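Local coordinates for protein proline dehydrogenase (Bradyrhizobium japonicum USDA 110, PDB 3HAZ) that probably oxidises proline to glutamate in two steps, using an FAD-dependent proline dehydrogenase domain and an NAD-dependent aldehyde dehydrogenase domain, at residues 325-330 and 336-341. Residues are numbered along the deposited sequence; the frame is centred on the assembly and turned at random.
Sequences DYVDAL and RKLMVR. With FAD (flavin-adenine dinucleotide), chain C.
Val327 on helix 320-333 rests against Leu338 and Val340 of strand 338-343, the second strand of a beta-alpha-beta unit in the proline dehydrogenase barrel, a fold of the TIM-barrel class. Apolar contacts alone join the two segments. CG1 of Val327 stands anti to its own backbone N (chi1 172°), which carries this methyl toward the strand, where it lies 3.7 Å from Leu338 CD1 and 4.1 Å from Val340 CG2. Leu338 and Val340 both point toward the helix, while Met339 between them and Arg341 beyond face the other way, the alternation of a beta strand with one face against its helix. Compact, beta-branched Val327 and Val340 suit a close helix-sheet interface, while the longer Leu338 extends its CD1 methyl to within 3.9 Å of the carbonyl O of Val327. Leu311 and Ile313 of the neighbouring strand 309-314 continue this apolar layer, touching Val327 and Val340 respectively.

From the strand's other face Arg341 reaches FAD inside the barrel. Its guanidinium is held by a salt bridge to Asp280 and hydrogen bonds to Ser237, Gln418 and Tyr443. An alanine here would remove the guanidinium, is likely to leave the carboxylate of Asp280 without this cationic mate, and would probably open a gap beside the isoalloxazine. A long chain bent at chi3 (-63°) suits the site because it brings the guanidinium to the N5/C6 edge of the flavin, its plane inclined to the ring system: FAD C6 sits 3.4 Å above the guanidinium plane, offset toward its rim, FAD O4 lies at its edge, and Arg341 NH1 comes within 3.1 Å of FAD N5.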
ATOM      1  N   ASP A 325      12.724 -49.999  10.221  1.00 23.54           N
ATOM      2  CA  ASP A 325      13.567 -50.624  11.242  1.00 28.30           C
ATOM      3  C   ASP A 325      12.795 -51.715  11.977  1.00 26.60           C
ATOM      4  O   ASP A 325      13.320 -52.797  12.233  1.00 28.15           O
ATOM      5  CB  ASP A 325      14.051 -49.595  12.265  1.00 32.33           C
ATOM      6  CG  ASP A 325      15.038 -48.593  11.680  1.00 41.52           C
ATOM      7  OD1 ASP A 325      15.671 -48.891  10.645  1.00 43.02           O
ATOM      8  OD2 ASP A 325      15.194 -47.507  12.276  1.00 39.14           O
ATOM      9  N   TYR A 326      11.549 -51.407  12.326  1.00 29.60           N
ATOM     10  CA  TYR A 326      10.691 -52.321  13.072  1.00 28.70           C
ATOM     11  C   TYR A 326      10.376 -53.569  12.254  1.00 30.32           C
ATOM     12  O   TYR A 326      10.427 -54.695  12.760  1.00 29.68           O
ATOM     13  CB  TYR A 326       9.392 -51.608  13.482  1.00 27.59           C
ATOM     14  CG  TYR A 326       8.390 -52.492  14.192  1.00 33.76           C
ATOM     15  CD1 TYR A 326       8.452 -52.681  15.568  1.00 30.54           C
ATOM     16  CD2 TYR A 326       7.378 -53.131  13.488  1.00 34.06           C
ATOM     17  CE1 TYR A 326       7.537 -53.484  16.221  1.00 30.34           C
ATOM     18  CE2 TYR A 326       6.461 -53.937  14.129  1.00 29.21           C
ATOM     19  CZ  TYR A 326       6.546 -54.113  15.498  1.00 32.27           C
ATOM     20  OH  TYR A 326       5.631 -54.919  16.138  1.00 27.12           O
ATOM     21  N   VAL A 327      10.054 -53.364  10.984  1.00 26.69           N
ATOM     22  CA  VAL A 327       9.728 -54.470  10.100  1.00 27.02           C
ATOM     23  C   VAL A 327      10.936 -55.381   9.899  1.00 27.44           C
ATOM     24  O   VAL A 327      10.803 -56.607   9.902  1.00 27.57           O
ATOM     25  CB  VAL A 327       9.188 -53.975   8.738  1.00 25.74           C
ATOM     26  CG1 VAL A 327       9.034 -55.143   7.771  1.00 22.34           C
ATOM     27  CG2 VAL A 327       7.857 -53.273   8.935  1.00 33.66           C
ATOM     28  N   ASP A 328      12.116 -54.787   9.743  1.00 29.48           N
ATOM     29  CA  ASP A 328      13.334 -55.581   9.588  1.00 33.97           C
ATOM     30  C   ASP A 328      13.621 -56.421  10.834  1.00 29.61           C
ATOM     31  O   ASP A 328      13.957 -57.598  10.730  1.00 30.78           O
ATOM     32  CB  ASP A 328      14.542 -54.698   9.271  1.00 40.05           C
ATOM     33  CG  ASP A 328      15.771 -55.514   8.897  1.00 45.99           C
ATOM     34  OD1 ASP A 328      15.663 -56.356   7.978  1.00 48.21           O
ATOM     35  OD2 ASP A 328      16.836 -55.319   9.522  1.00 35.51           O
ATOM     36  N   ALA A 329      13.501 -55.808  12.007  1.00 26.86           N
ATOM     37  CA  ALA A 329      13.725 -56.518  13.263  1.00 29.21           C
ATOM     38  C   ALA A 329      12.729 -57.662  13.413  1.00 33.36           C
ATOM     39  O   ALA A 329      13.062 -58.738  13.906  1.00 34.84           O
ATOM     40  CB  ALA A 329      13.614 -55.565  14.432  1.00 25.96           C
ATOM     41  N   LEU A 330      11.500 -57.407  12.986  1.00 36.85           N
ATOM     42  CA  LEU A 330      10.448 -58.408  12.994  1.00 37.58           C
ATOM     43  C   LEU A 330      10.886 -59.586  12.125  1.00 37.44           C
ATOM     44  O   LEU A 330      10.781 -60.749  12.521  1.00 31.35           O
ATOM     45  CB  LEU A 330       9.171 -57.785  12.431  1.00 39.06           C
ATOM     46  CG  LEU A 330       7.812 -58.123  13.037  1.00 39.82           C
ATOM     47  CD1 LEU A 330       7.890 -58.192  14.552  1.00 38.75           C
ATOM     48  CD2 LEU A 330       6.795 -57.080  12.593  1.00 29.68           C
ATOM     49  N   ARG A 336      12.213 -64.645   8.927  1.00 31.37           N
ATOM     50  CA  ARG A 336      11.364 -64.699   7.748  1.00 34.47           C
ATOM     51  C   ARG A 336      11.897 -63.778   6.663  1.00 35.31           C
ATOM     52  O   ARG A 336      12.646 -62.842   6.938  1.00 32.75           O
ATOM     53  CB  ARG A 336       9.922 -64.299   8.092  1.00 30.47           C
ATOM     54  CG  ARG A 336       9.319 -65.044   9.278  1.00 28.36           C
ATOM     55  CD  ARG A 336       8.936 -66.482   8.929  1.00 32.49           C
ATOM     56  NE  ARG A 336       8.380 -67.151  10.104  1.00 33.37           N
ATOM     57  CZ  ARG A 336       7.124 -67.009  10.519  1.00 35.68           C
ATOM     58  NH1 ARG A 336       6.714 -67.638  11.611  1.00 30.52           N
ATOM     59  NH2 ARG A 336       6.274 -66.241   9.843  1.00 17.22           N
ATOM     60  N   LYS A 337      11.520 -64.075   5.425  1.00 35.82           N
ATOM     61  CA  LYS A 337      11.684 -63.149   4.317  1.00 26.39           C
ATOM     62  C   LYS A 337      10.353 -62.442   4.125  1.00 29.18           C
ATOM     63  O   LYS A 337       9.295 -63.077   4.182  1.00 28.83           O
ATOM     64  CB  LYS A 337      12.037 -63.904   3.036  1.00 33.18           C
ATOM     65  CG  LYS A 337      13.463 -64.415   2.960  1.00 39.56           C
ATOM     66  CD  LYS A 337      13.789 -64.826   1.530  1.00 51.59           C
ATOM     67  CE  LYS A 337      15.285 -64.957   1.316  1.00 62.08           C
ATOM     68  NZ  LYS A 337      15.622 -65.057  -0.130  1.00 66.70           N
ATOM     69  N   LEU A 338      10.403 -61.133   3.907  1.00 24.30           N
ATOM     70  CA  LEU A 338       9.192 -60.349   3.715  1.00 25.33           C
ATOM     71  C   LEU A 338       9.252 -59.569   2.416  1.00 26.80           C
ATOM     72  O   LEU A 338      10.324 -59.166   1.964  1.00 26.99           O
ATOM     73  CB  LEU A 338       8.987 -59.372   4.880  1.00 29.67           C
ATOM     74  CG  LEU A 338       8.940 -59.957   6.294  1.00 32.70           C
ATOM     75  CD1 LEU A 338       8.883 -58.842   7.334  1.00 26.62           C
ATOM     76  CD2 LEU A 338       7.763 -60.907   6.447  1.00 29.31           C
ATOM     77  N   MET A 339       8.089 -59.370   1.813  1.00 26.94           N
ATOM     78  CA  MET A 339       7.959 -58.471   0.681  1.00 18.60           C
ATOM     79  C   MET A 339       7.299 -57.194   1.197  1.00 27.18           C
ATOM     80  O   MET A 339       6.208 -57.228   1.772  1.00 25.87           O
ATOM     81  CB  MET A 339       7.159 -59.141  -0.441  1.00 25.10           C
ATOM     82  CG  MET A 339       7.847 -60.401  -0.998  1.00 25.70           C
ATOM     83  SD  MET A 339       6.840 -61.430  -2.098  1.00 28.58           S
ATOM     84  CE  MET A 339       6.952 -60.506  -3.641  1.00 20.25           C
ATOM     85  N   VAL A 340       7.992 -56.075   1.022  1.00 24.53           N
ATOM     86  CA  VAL A 340       7.598 -54.826   1.654  1.00 17.97           C
ATOM     87  C   VAL A 340       7.342 -53.742   0.618  1.00 18.64           C
ATOM     88  O   VAL A 340       8.236 -53.374  -0.141  1.00 27.09           O
ATOM     89  CB  VAL A 340       8.688 -54.353   2.620  1.00 23.57           C
ATOM     90  CG1 VAL A 340       8.272 -53.060   3.295  1.00 24.11           C
ATOM     91  CG2 VAL A 340       8.981 -55.444   3.643  1.00 15.84           C
ATOM     92  N   ARG A 341       6.113 -53.242   0.587  1.00 21.27           N
ATOM     93  CA  ARG A 341       5.724 -52.216  -0.369  1.00 19.97           C
ATOM     94  C   ARG A 341       5.946 -50.816   0.175  1.00 25.60           C
ATOM     95  O   ARG A 341       5.414 -50.455   1.226  1.00 26.50           O
ATOM     96  CB  ARG A 341       4.251 -52.364  -0.757  1.00 12.91           C
ATOM     97  CG  ARG A 341       3.821 -51.350  -1.811  1.00 19.41           C
ATOM     98  CD  ARG A 341       2.314 -51.173  -1.834  1.00 14.80           C
ATOM     99  NE  ARG A 341       1.629 -52.405  -2.195  1.00 16.75           N
ATOM    100  CZ  ARG A 341       0.457 -52.765  -1.689  1.00 19.56           C
ATOM    101  NH1 ARG A 341      -0.148 -51.989  -0.797  1.00 19.29           N
ATOM    102  NH2 ARG A 341      -0.100 -53.899  -2.065  1.00 20.29           N
TER
HETATM  103  PA  FAD C2001       3.345 -38.423  -6.933  1.00 18.91           P
HETATM  104  O1A FAD C2001       2.511 -37.365  -7.857  1.00 21.34           O
HETATM  105  O2A FAD C2001       4.788 -38.349  -7.155  1.00 25.24           O
HETATM  106  O5B FAD C2001       3.055 -38.085  -5.369  1.00 22.31           O
HETATM  107  C5B FAD C2001       1.722 -37.981  -4.957  1.00 24.04           C
HETATM  108  C4B FAD C2001       1.655 -37.963  -3.424  1.00 20.13           C
HETATM  109  O4B FAD C2001       2.693 -37.166  -2.631  1.00 18.48           O
HETATM  110  C3B FAD C2001       0.542 -38.239  -2.611  1.00 19.76           C
HETATM  111  O3B FAD C2001      -0.263 -39.364  -2.920  1.00 17.71           O
HETATM  112  C2B FAD C2001       1.040 -37.990  -1.210  1.00 19.79           C
HETATM  113  O2B FAD C2001       1.364 -39.127  -0.431  1.00 18.92           O
HETATM  114  C1B FAD C2001       2.122 -36.980  -1.352  1.00 19.68           C
HETATM  115  N9A FAD C2001       1.765 -35.578  -1.240  1.00 23.84           N
HETATM  116  C8A FAD C2001       0.940 -34.827  -2.071  1.00 22.43           C
HETATM  117  N7A FAD C2001       0.939 -33.541  -1.603  1.00 17.56           N
HETATM  118  C5A FAD C2001       1.782 -33.499  -0.468  1.00 18.78           C
HETATM  119  C6A FAD C2001       2.175 -32.385   0.463  1.00 19.68           C
HETATM  120  N6A FAD C2001       1.651 -31.038   0.272  1.00 21.45           N
HETATM  121  N1A FAD C2001       3.002 -32.613   1.460  1.00 22.84           N
HETATM  122  C2A FAD C2001       3.533 -33.903   1.662  1.00 18.24           C
HETATM  123  N3A FAD C2001       3.154 -34.973   0.769  1.00 24.31           N
HETATM  124  C4A FAD C2001       2.292 -34.732  -0.271  1.00 20.28           C
HETATM  125  N1  FAD C2001      -0.999 -45.548  -0.057  1.00 17.50           N
HETATM  126  C2  FAD C2001      -1.320 -45.787   1.257  1.00 14.53           C
HETATM  127  O2  FAD C2001      -1.470 -44.727   2.125  1.00 20.11           O
HETATM  128  N3  FAD C2001      -1.543 -47.133   1.704  1.00 23.87           N
HETATM  129  C4  FAD C2001      -1.433 -48.177   0.829  1.00 19.21           C
HETATM  130  O4  FAD C2001      -1.585 -49.494   1.280  1.00 21.37           O
HETATM  131  C4X FAD C2001      -1.092 -47.929  -0.545  1.00 17.76           C
HETATM  132  N5  FAD C2001      -0.960 -49.062  -1.514  1.00 17.46           N
HETATM  133  C5X FAD C2001      -0.629 -48.797  -2.865  1.00 22.61           C
HETATM  134  C6  FAD C2001      -0.508 -49.911  -3.817  1.00 20.96           C
HETATM  135  C7  FAD C2001      -0.173 -49.645  -5.164  1.00 21.13           C
HETATM  136  C7M FAD C2001      -0.073 -50.803  -6.144  1.00 18.23           C
HETATM  137  C8  FAD C2001       0.062 -48.254  -5.617  1.00 25.68           C
HETATM  138  C8M FAD C2001       0.422 -47.933  -7.077  1.00 22.32           C
HETATM  139  C9  FAD C2001      -0.055 -47.191  -4.704  1.00 21.59           C
HETATM  140  C9A FAD C2001      -0.413 -47.459  -3.299  1.00 22.86           C
HETATM  141  N10 FAD C2001      -0.538 -46.357  -2.342  1.00 20.92           N
HETATM  142  C10 FAD C2001      -0.877 -46.636  -0.965  1.00 17.95           C
HETATM  143  C1' FAD C2001      -0.154 -44.952  -2.691  1.00 19.82           C
HETATM  144  C2' FAD C2001      -1.293 -44.039  -3.211  1.00 19.73           C
HETATM  145  O2' FAD C2001      -2.415 -44.827  -3.594  1.00 17.38           O
HETATM  146  C3' FAD C2001      -0.753 -43.167  -4.356  1.00 20.59           C
HETATM  147  O3' FAD C2001      -0.667 -43.933  -5.553  1.00 21.57           O
HETATM  148  C4' FAD C2001       0.659 -42.552  -4.044  1.00 25.15           C
HETATM  149  O4' FAD C2001       0.833 -41.958  -2.804  1.00 20.49           O
HETATM  150  C5' FAD C2001       1.165 -41.644  -5.196  1.00 22.17           C
HETATM  151  O5' FAD C2001       2.579 -41.527  -5.226  1.00 29.89           O
HETATM  152  P   FAD C2001       3.298 -41.294  -6.703  1.00 19.02           P
HETATM  153  O1P FAD C2001       4.956 -41.320  -6.522  1.00 29.81           O
HETATM  154  O2P FAD C2001       2.827 -42.314  -7.647  1.00 17.83           O
HETATM  155  O3P FAD C2001       2.720 -39.881  -7.283  1.00 26.15           O